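Local coordinates for cytidylate kinase-like family protein (Eubacterium ventriosum, PDB 3FDI) that is of unknown function but, as a P-loop kinase relative of the cytidylate kinase-like family, probably transfers phosphate from ATP to a nucleotide or similar substrate, at residues B[32-44]-B[89-103]. Sequence-based numbering, arbitrary orientation.
Sequences IPLYSKELLDEVA and FIRKKANEEKESFVI
An edge of the chain's parallel sheet, in this P-loop kinase fold, is made where strand 34-35 lies beside strand 101-104, and helices 37-43 and 81-95 pack over the Tyr-35 and Ile-103 face at this end. Two nearly straight backbone bonds pair the strands: Val-102 N gives to Pro-33 O (2.9 Å) and Tyr-35 N to Val-102 O (2.8 Å). On the Leu-34 and Val-102 face, Leu-34 CD1 meets Val-102 CG1 at 3.7 Å, with helix 19-30 packed against both. The other face holds an aromatic cluster. The edge of Phe-89 points onto the face of Tyr-35 in a T-shaped pair, planes at 88°, Phe-89 CE2 standing over the centre of the tyrosine ring. Phe-101 CG sits at the Tyr-35 edge, 3.3 Å from Tyr-35 CE2. Turning CG of Tyr-35 anti to the carbonyl carbon (chi1 -59°) brings the ring under the edge of Phe-89 and its CE2 side against Phe-101. A leucine in place of Tyr-35 would probably leave the edge of Phe-89 without its aromatic face and Glu-99 without its phenolic partner. That carboxylate comes from the opposite direction, its plane 73° from the ring's: Tyr-35 OH lies 2.9 Å from Glu-99 OE1 and 3.1 Å from Glu-99 OE2, either a weak hydrogen bond.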
ATOM      1  N   ILE B  32       5.131 -11.095  34.634  1.00 39.77           N
ATOM      2  CA  ILE B  32       5.853  -9.862  34.326  1.00 38.20           C
ATOM      3  C   ILE B  32       4.845  -8.726  34.138  1.00 37.48           C
ATOM      4  O   ILE B  32       3.673  -8.990  33.985  1.00 38.53           O
ATOM      5  CB  ILE B  32       6.728 -10.033  33.086  1.00 37.70           C
ATOM      6  CG1 ILE B  32       5.925 -10.671  31.927  1.00 36.32           C
ATOM      7  CG2 ILE B  32       7.940 -10.895  33.455  1.00 39.44           C
ATOM      8  CD1 ILE B  32       6.624 -10.740  30.569  1.00 36.18           C
ATOM      9  N   PRO B  33       5.300  -7.476  34.144  1.00 35.81           N
ATOM     10  CA  PRO B  33       4.384  -6.370  33.937  1.00 37.03           C
ATOM     11  C   PRO B  33       3.799  -6.299  32.532  1.00 38.09           C
ATOM     12  O   PRO B  33       4.441  -6.737  31.553  1.00 38.21           O
ATOM     13  CB  PRO B  33       5.250  -5.128  34.152  1.00 36.82           C
ATOM     14  CG  PRO B  33       6.586  -5.608  34.545  1.00 35.82           C
ATOM     15  CD  PRO B  33       6.676  -7.042  34.382  1.00 35.32           C
ATOM     16  N   LEU B  34       2.594  -5.736  32.463  1.00 39.05           N
ATOM     17  CA  LEU B  34       1.897  -5.448  31.215  1.00 39.09           C
ATOM     18  C   LEU B  34       1.940  -3.937  31.089  1.00 39.97           C
ATOM     19  O   LEU B  34       1.322  -3.273  31.910  1.00 41.09           O
ATOM     20  CB  LEU B  34       0.454  -5.965  31.286  1.00 37.61           C
ATOM     21  CG  LEU B  34      -0.431  -5.482  30.144  1.00 38.16           C
ATOM     22  CD1 LEU B  34       0.237  -5.787  28.806  1.00 37.27           C
ATOM     23  CD2 LEU B  34      -1.795  -6.125  30.213  1.00 38.10           C
ATOM     24  N   TYR B  35       2.733  -3.406  30.155  1.00 40.97           N
ATOM     25  CA  TYR B  35       2.744  -1.974  29.806  1.00 42.55           C
ATOM     26  C   TYR B  35       1.844  -1.714  28.609  1.00 43.99           C
ATOM     27  O   TYR B  35       1.828  -2.469  27.643  1.00 45.04           O
ATOM     28  CB  TYR B  35       4.142  -1.437  29.424  1.00 42.33           C
ATOM     29  CG  TYR B  35       5.166  -1.601  30.501  1.00 46.27           C
ATOM     30  CD1 TYR B  35       4.916  -1.179  31.779  1.00 51.36           C
ATOM     31  CD2 TYR B  35       6.372  -2.225  30.254  1.00 48.44           C
ATOM     32  CE1 TYR B  35       5.842  -1.370  32.765  1.00 53.42           C
ATOM     33  CE2 TYR B  35       7.310  -2.410  31.236  1.00 48.66           C
ATOM     34  CZ  TYR B  35       7.043  -1.995  32.473  1.00 52.27           C
ATOM     35  OH  TYR B  35       7.989  -2.165  33.457  1.00 58.54           O
ATOM     36  N   SER B  36       1.147  -0.590  28.676  1.00 45.60           N
ATOM     37  CA  SER B  36       0.186  -0.143  27.674  1.00 46.07           C
ATOM     38  C   SER B  36       0.395   1.346  27.497  1.00 46.36           C
ATOM     39  O   SER B  36       1.005   2.024  28.371  1.00 46.42           O
ATOM     40  CB  SER B  36      -1.231  -0.283  28.234  1.00 46.39           C
ATOM     41  OG  SER B  36      -1.354   0.581  29.384  1.00 47.86           O
ATOM     42  N   LYS B  37      -0.189   1.861  26.413  1.00 46.24           N
ATOM     43  CA  LYS B  37      -0.330   3.300  26.191  1.00 46.35           C
ATOM     44  C   LYS B  37      -0.789   4.053  27.503  1.00 45.96           C
ATOM     45  O   LYS B  37      -0.227   5.073  27.886  1.00 45.15           O
ATOM     46  CB  LYS B  37      -1.279   3.581  25.000  1.00 45.67           C
ATOM     47  CG  LYS B  37      -1.182   5.029  24.486  1.00 46.94           C
ATOM     48  CD  LYS B  37      -2.354   5.422  23.575  1.00 46.76           C
ATOM     49  CE  LYS B  37      -2.128   6.778  22.990  1.00 47.06           C
ATOM     50  NZ  LYS B  37      -2.367   7.845  23.977  1.00 48.26           N
ATOM     51  N   GLU B  38      -1.773   3.516  28.201  1.00 46.52           N
ATOM     52  CA  GLU B  38      -2.262   4.151  29.419  1.00 47.06           C
ATOM     53  C   GLU B  38      -1.151   4.361  30.468  1.00 46.55           C
ATOM     54  O   GLU B  38      -1.007   5.429  31.074  1.00 47.07           O
ATOM     55  CB  GLU B  38      -3.363   3.284  30.016  1.00 47.57           C
ATOM     56  CG  GLU B  38      -3.838   3.772  31.409  1.00 50.33           C
ATOM     57  CD  GLU B  38      -4.575   2.715  32.194  1.00 50.97           C
ATOM     58  OE1 GLU B  38      -4.961   1.696  31.601  1.00 50.33           O
ATOM     59  OE2 GLU B  38      -4.780   2.939  33.414  1.00 57.62           O
ATOM     60  N   LEU B  39      -0.382   3.312  30.688  1.00 45.38           N
ATOM     61  CA  LEU B  39       0.635   3.337  31.701  1.00 44.46           C
ATOM     62  C   LEU B  39       1.756   4.253  31.252  1.00 43.44           C
ATOM     63  O   LEU B  39       2.265   5.040  32.034  1.00 40.69           O
ATOM     64  CB  LEU B  39       1.126   1.922  31.894  1.00 44.32           C
ATOM     65  CG  LEU B  39       2.038   1.643  33.055  1.00 45.66           C
ATOM     66  CD1 LEU B  39       1.855   0.152  33.473  1.00 44.42           C
ATOM     67  CD2 LEU B  39       3.474   1.985  32.642  1.00 46.23           C
ATOM     68  N   LEU B  40       2.141   4.129  29.978  1.00 43.63           N
ATOM     69  CA  LEU B  40       3.183   4.984  29.401  1.00 43.86           C
ATOM     70  C   LEU B  40       2.758   6.439  29.390  1.00 44.34           C
ATOM     71  O   LEU B  40       3.586   7.314  29.566  1.00 44.50           O
ATOM     72  CB  LEU B  40       3.595   4.505  27.991  1.00 44.48           C
ATOM     73  CG  LEU B  40       4.547   3.287  27.960  1.00 44.15           C
ATOM     74  CD1 LEU B  40       4.901   2.833  26.565  1.00 44.24           C
ATOM     75  CD2 LEU B  40       5.819   3.643  28.734  1.00 44.27           C
ATOM     76  N   ASP B  41       1.471   6.711  29.231  1.00 45.22           N
ATOM     77  CA  ASP B  41       0.998   8.062  29.409  1.00 47.25           C
ATOM     78  C   ASP B  41       1.393   8.640  30.744  1.00 48.08           C
ATOM     79  O   ASP B  41       1.792   9.811  30.810  1.00 48.06           O
ATOM     80  CB  ASP B  41      -0.503   8.160  29.183  1.00 47.61           C
ATOM     81  CG  ASP B  41      -0.858   8.081  27.690  1.00 50.00           C
ATOM     82  OD1 ASP B  41       0.039   8.288  26.852  1.00 49.94           O
ATOM     83  OD2 ASP B  41      -2.022   7.787  27.349  1.00 54.02           O
ATOM     84  N   GLU B  42       1.341   7.818  31.793  1.00 49.24           N
ATOM     85  CA  GLU B  42       1.824   8.242  33.116  1.00 50.42           C
ATOM     86  C   GLU B  42       3.350   8.253  33.271  1.00 51.55           C
ATOM     87  O   GLU B  42       3.941   9.319  33.444  1.00 51.14           O
ATOM     88  CB  GLU B  42       1.185   7.386  34.230  1.00 50.34           C
ATOM     89  CG  GLU B  42      -0.276   7.695  34.463  1.00 49.51           C
ATOM     90  CD  GLU B  42      -0.514   9.194  34.623  1.00 50.46           C
ATOM     91  OE1 GLU B  42       0.152   9.817  35.468  1.00 51.21           O
ATOM     92  OE2 GLU B  42      -1.344   9.764  33.896  1.00 50.52           O
ATOM     93  N   VAL B  43       3.971   7.075  33.199  1.00 53.27           N
ATOM     94  CA  VAL B  43       5.365   6.879  33.654  1.00 54.81           C
ATOM     95  C   VAL B  43       6.419   7.443  32.706  1.00 55.74           C
ATOM     96  O   VAL B  43       7.600   7.507  33.061  1.00 56.37           O
ATOM     97  CB  VAL B  43       5.761   5.370  33.856  1.00 55.35           C
ATOM     98  CG1 VAL B  43       6.819   5.221  35.030  1.00 55.85           C
ATOM     99  CG2 VAL B  43       4.549   4.465  34.107  1.00 56.00           C
ATOM    100  N   ALA B  44       6.007   7.819  31.498  1.00 56.39           N
ATOM    101  CA  ALA B  44       6.928   8.299  30.492  1.00 56.36           C
ATOM    102  C   ALA B  44       6.756   9.803  30.247  1.00 56.12           C
ATOM    103  O   ALA B  44       7.331  10.324  29.305  1.00 57.16           O
ATOM    104  CB  ALA B  44       6.748   7.477  29.179  1.00 55.91           C
ATOM    105  N   PHE B  89      11.541   5.172  27.207  1.00 36.07           N
ATOM    106  CA  PHE B  89      11.131   4.331  28.348  1.00 35.59           C
ATOM    107  C   PHE B  89      11.264   2.875  28.004  1.00 36.10           C
ATOM    108  O   PHE B  89      11.809   2.107  28.760  1.00 37.33           O
ATOM    109  CB  PHE B  89       9.685   4.626  28.795  1.00 36.43           C
ATOM    110  CG  PHE B  89       9.178   3.749  29.931  1.00 32.73           C
ATOM    111  CD1 PHE B  89       9.226   4.184  31.241  1.00 37.68           C
ATOM    112  CD2 PHE B  89       8.597   2.533  29.670  1.00 34.04           C
ATOM    113  CE1 PHE B  89       8.754   3.366  32.293  1.00 36.92           C
ATOM    114  CE2 PHE B  89       8.127   1.727  30.689  1.00 36.25           C
ATOM    115  CZ  PHE B  89       8.213   2.130  31.987  1.00 36.62           C
ATOM    116  N   ILE B  90      10.735   2.499  26.857  1.00 36.42           N
ATOM    117  CA  ILE B  90      10.676   1.132  26.428  1.00 35.61           C
ATOM    118  C   ILE B  90      12.051   0.588  26.152  1.00 36.09           C
ATOM    119  O   ILE B  90      12.356  -0.539  26.524  1.00 34.90           O
ATOM    120  CB  ILE B  90       9.813   1.037  25.181  1.00 35.40           C
ATOM    121  CG1 ILE B  90       8.345   1.241  25.591  1.00 37.48           C
ATOM    122  CG2 ILE B  90       9.931  -0.307  24.508  1.00 32.91           C
ATOM    123  CD1 ILE B  90       7.338   1.171  24.405  1.00 39.31           C
ATOM    124  N   ARG B  91      12.867   1.413  25.501  1.00 37.19           N
ATOM    125  CA  ARG B  91      14.218   1.057  25.146  1.00 38.32           C
ATOM    126  C   ARG B  91      15.080   0.887  26.413  1.00 39.22           C
ATOM    127  O   ARG B  91      15.818  -0.072  26.529  1.00 39.82           O
ATOM    128  CB  ARG B  91      14.788   2.138  24.220  1.00 38.96           C
ATOM    129  CG  ARG B  91      16.188   1.863  23.641  1.00 40.17           C
ATOM    130  CD  ARG B  91      16.919   3.157  23.199  1.00 40.69           C
ATOM    131  NE  ARG B  91      17.113   4.049  24.339  1.00 40.54           N
ATOM    132  CZ  ARG B  91      18.099   3.976  25.230  1.00 42.11           C
ATOM    133  NH1 ARG B  91      19.067   3.051  25.152  1.00 44.94           N
ATOM    134  NH2 ARG B  91      18.098   4.821  26.243  1.00 42.60           N
ATOM    135  N   LYS B  92      14.980   1.817  27.349  1.00 40.22           N
ATOM    136  CA  LYS B  92      15.735   1.733  28.601  1.00 41.77           C
ATOM    137  C   LYS B  92      15.338   0.522  29.421  1.00 41.78           C
ATOM    138  O   LYS B  92      16.203  -0.181  29.914  1.00 41.89           O
ATOM    139  CB  LYS B  92      15.561   2.993  29.462  1.00 41.48           C
ATOM    140  CG  LYS B  92      16.413   4.161  29.013  1.00 43.58           C
ATOM    141  CD  LYS B  92      16.250   5.388  29.949  1.00 47.11           C
ATOM    142  CE  LYS B  92      17.088   6.600  29.468  1.00 49.55           C
ATOM    143  NZ  LYS B  92      17.224   7.719  30.470  1.00 50.85           N
ATOM    144  N   LYS B  93      14.036   0.304  29.589  1.00 41.85           N
ATOM    145  CA  LYS B  93      13.574  -0.836  30.356  1.00 42.51           C
ATOM    146  C   LYS B  93      14.056  -2.132  29.699  1.00 42.81           C
ATOM    147  O   LYS B  93      14.508  -3.050  30.398  1.00 43.34           O
ATOM    148  CB  LYS B  93      12.052  -0.842  30.523  1.00 42.76           C
ATOM    149  CG  LYS B  93      11.492   0.238  31.440  1.00 43.67           C
ATOM    150  CD  LYS B  93      12.005   0.112  32.882  1.00 46.18           C
ATOM    151  CE  LYS B  93      11.026   0.720  33.874  1.00 46.93           C
ATOM    152  NZ  LYS B  93      11.511   0.813  35.285  1.00 47.35           N
ATOM    153  N   ALA B  94      13.969  -2.226  28.374  1.00 42.50           N
ATOM    154  CA  ALA B  94      14.476  -3.421  27.704  1.00 42.59           C
ATOM    155  C   ALA B  94      15.994  -3.614  27.769  1.00 42.57           C
ATOM    156  O   ALA B  94      16.448  -4.729  28.007  1.00 42.54           O
ATOM    157  CB  ALA B  94      14.036  -3.465  26.251  1.00 42.29           C
ATOM    158  N   ASN B  95      16.758  -2.555  27.521  1.00 43.00           N
ATOM    159  CA  ASN B  95      18.163  -2.704  27.104  1.00 43.64           C
ATOM    160  C   ASN B  95      19.161  -2.344  28.154  1.00 44.26           C
ATOM    161  O   ASN B  95      20.265  -2.867  28.158  1.00 43.84           O
ATOM    162  CB  ASN B  95      18.490  -1.863  25.877  1.00 42.90           C
ATOM    163  CG  ASN B  95      17.772  -2.340  24.661  1.00 43.94           C
ATOM    164  OD1 ASN B  95      17.203  -3.449  24.639  1.00 46.17           O
ATOM    165  ND2 ASN B  95      17.733  -1.493  23.638  1.00 40.56           N
ATOM    166  N   GLU B  96      18.777  -1.426  29.021  1.00 45.47           N
ATOM    167  CA  GLU B  96      19.648  -0.984  30.078  1.00 46.47           C
ATOM    168  C   GLU B  96      19.271  -1.654  31.407  1.00 46.85           C
ATOM    169  O   GLU B  96      20.144  -2.132  32.101  1.00 47.47           O
ATOM    170  CB  GLU B  96      19.614   0.540  30.172  1.00 46.97           C
ATOM    171  CG  GLU B  96      20.041   1.235  28.866  1.00 48.58           C
ATOM    172  CD  GLU B  96      20.054   2.775  28.941  1.00 51.14           C
ATOM    173  OE1 GLU B  96      19.697   3.365  30.007  1.00 51.28           O
ATOM    174  OE2 GLU B  96      20.411   3.392  27.904  1.00 53.09           O
ATOM    175  N   GLU B  97      17.986  -1.715  31.747  1.00 46.72           N
ATOM    176  CA  GLU B  97      17.565  -2.334  33.006  1.00 46.76           C
ATOM    177  C   GLU B  97      17.349  -3.815  32.857  1.00 46.18           C
ATOM    178  O   GLU B  97      17.210  -4.516  33.857  1.00 45.28           O
ATOM    179  CB  GLU B  97      16.265  -1.711  33.523  1.00 47.25           C
ATOM    180  CG  GLU B  97      16.386  -0.263  33.946  1.00 49.09           C
ATOM    181  CD  GLU B  97      15.064   0.309  34.441  1.00 52.20           C
ATOM    182  OE1 GLU B  97      14.822   1.509  34.215  1.00 56.32           O
ATOM    183  OE2 GLU B  97      14.259  -0.433  35.044  1.00 54.55           O
ATOM    184  N   LYS B  98      17.267  -4.273  31.608  1.00 46.49           N
ATOM    185  CA  LYS B  98      17.089  -5.687  31.283  1.00 46.80           C
ATOM    186  C   LYS B  98      15.849  -6.312  31.932  1.00 46.32           C
ATOM    187  O   LYS B  98      15.823  -7.500  32.294  1.00 46.00           O
ATOM    188  CB  LYS B  98      18.336  -6.478  31.647  1.00 47.09           C
ATOM    189  CG  LYS B  98      19.534  -6.188  30.767  1.00 49.24           C
ATOM    190  CD  LYS B  98      19.383  -6.805  29.373  1.00 51.66           C
ATOM    191  CE  LYS B  98      20.739  -6.846  28.681  1.00 53.22           C
ATOM    192  NZ  LYS B  98      20.738  -7.535  27.375  1.00 55.16           N
ATOM    193  N   GLU B  99      14.793  -5.520  31.999  1.00 45.46           N
ATOM    194  CA  GLU B  99      13.542  -5.984  32.552  1.00 45.51           C
ATOM    195  C   GLU B  99      12.766  -6.841  31.550  1.00 43.79           C
ATOM    196  O   GLU B  99      12.872  -6.654  30.325  1.00 42.44           O
ATOM    197  CB  GLU B  99      12.707  -4.776  32.955  1.00 46.95           C
ATOM    198  CG  GLU B  99      11.411  -5.147  33.620  1.00 52.58           C
ATOM    199  CD  GLU B  99      10.599  -3.961  34.091  1.00 58.68           C
ATOM    200  OE1 GLU B  99      10.804  -2.829  33.584  1.00 64.26           O
ATOM    201  OE2 GLU B  99       9.743  -4.177  34.977  1.00 63.66           O
ATOM    202  N   SER B 100      11.972  -7.760  32.086  1.00 41.54           N
ATOM    203  CA  SER B 100      11.036  -8.511  31.309  1.00 40.73           C
ATOM    204  C   SER B 100       9.654  -7.876  31.396  1.00 40.24           C
ATOM    205  O   SER B 100       9.247  -7.422  32.475  1.00 39.63           O
ATOM    206  CB  SER B 100      10.963  -9.911  31.819  1.00 40.72           C
ATOM    207  OG  SER B 100      12.225 -10.542  31.647  1.00 43.79           O
ATOM    208  N   PHE B 101       8.938  -7.840  30.265  1.00 38.47           N
ATOM    209  CA  PHE B 101       7.605  -7.239  30.211  1.00 37.46           C
ATOM    210  C   PHE B 101       6.876  -7.551  28.921  1.00 36.16           C
ATOM    211  O   PHE B 101       7.460  -8.044  27.958  1.00 34.50           O
ATOM    212  CB  PHE B 101       7.639  -5.679  30.425  1.00 37.18           C
ATOM    213  CG  PHE B 101       8.506  -4.934  29.436  1.00 35.29           C
ATOM    214  CD1 PHE B 101       7.975  -4.425  28.246  1.00 36.17           C
ATOM    215  CD2 PHE B 101       9.853  -4.752  29.687  1.00 34.46           C
ATOM    216  CE1 PHE B 101       8.775  -3.737  27.332  1.00 31.64           C
ATOM    217  CE2 PHE B 101      10.681  -4.076  28.776  1.00 35.18           C
ATOM    218  CZ  PHE B 101      10.135  -3.565  27.593  1.00 35.19           C
ATOM    219  N   VAL B 102       5.577  -7.261  28.961  1.00 35.61           N
ATOM    220  CA  VAL B 102       4.701  -7.293  27.815  1.00 35.00           C
ATOM    221  C   VAL B 102       4.385  -5.837  27.502  1.00 34.76           C
ATOM    222  O   VAL B 102       4.114  -5.031  28.404  1.00 34.09           O
ATOM    223  CB  VAL B 102       3.385  -8.047  28.112  1.00 35.06           C
ATOM    224  CG1 VAL B 102       2.485  -7.996  26.902  1.00 33.95           C
ATOM    225  CG2 VAL B 102       3.650  -9.511  28.540  1.00 33.29           C
ATOM    226  N   ILE B 103       4.447  -5.491  26.225  1.00 33.73           N
ATOM    227  CA  ILE B 103       4.098  -4.159  25.799  1.00 34.65           C
ATOM    228  C   ILE B 103       3.140  -4.273  24.605  1.00 34.83           C
ATOM    229  O   ILE B 103       3.401  -4.993  23.648  1.00 33.72           O
ATOM    230  CB  ILE B 103       5.373  -3.289  25.526  1.00 34.75           C
ATOM    231  CG1 ILE B 103       5.032  -1.869  25.047  1.00 36.49           C
ATOM    232  CG2 ILE B 103       6.297  -3.955  24.546  1.00 33.58           C
ATOM    233  CD1 ILE B 103       4.294  -1.045  26.008  1.00 40.48           C
TER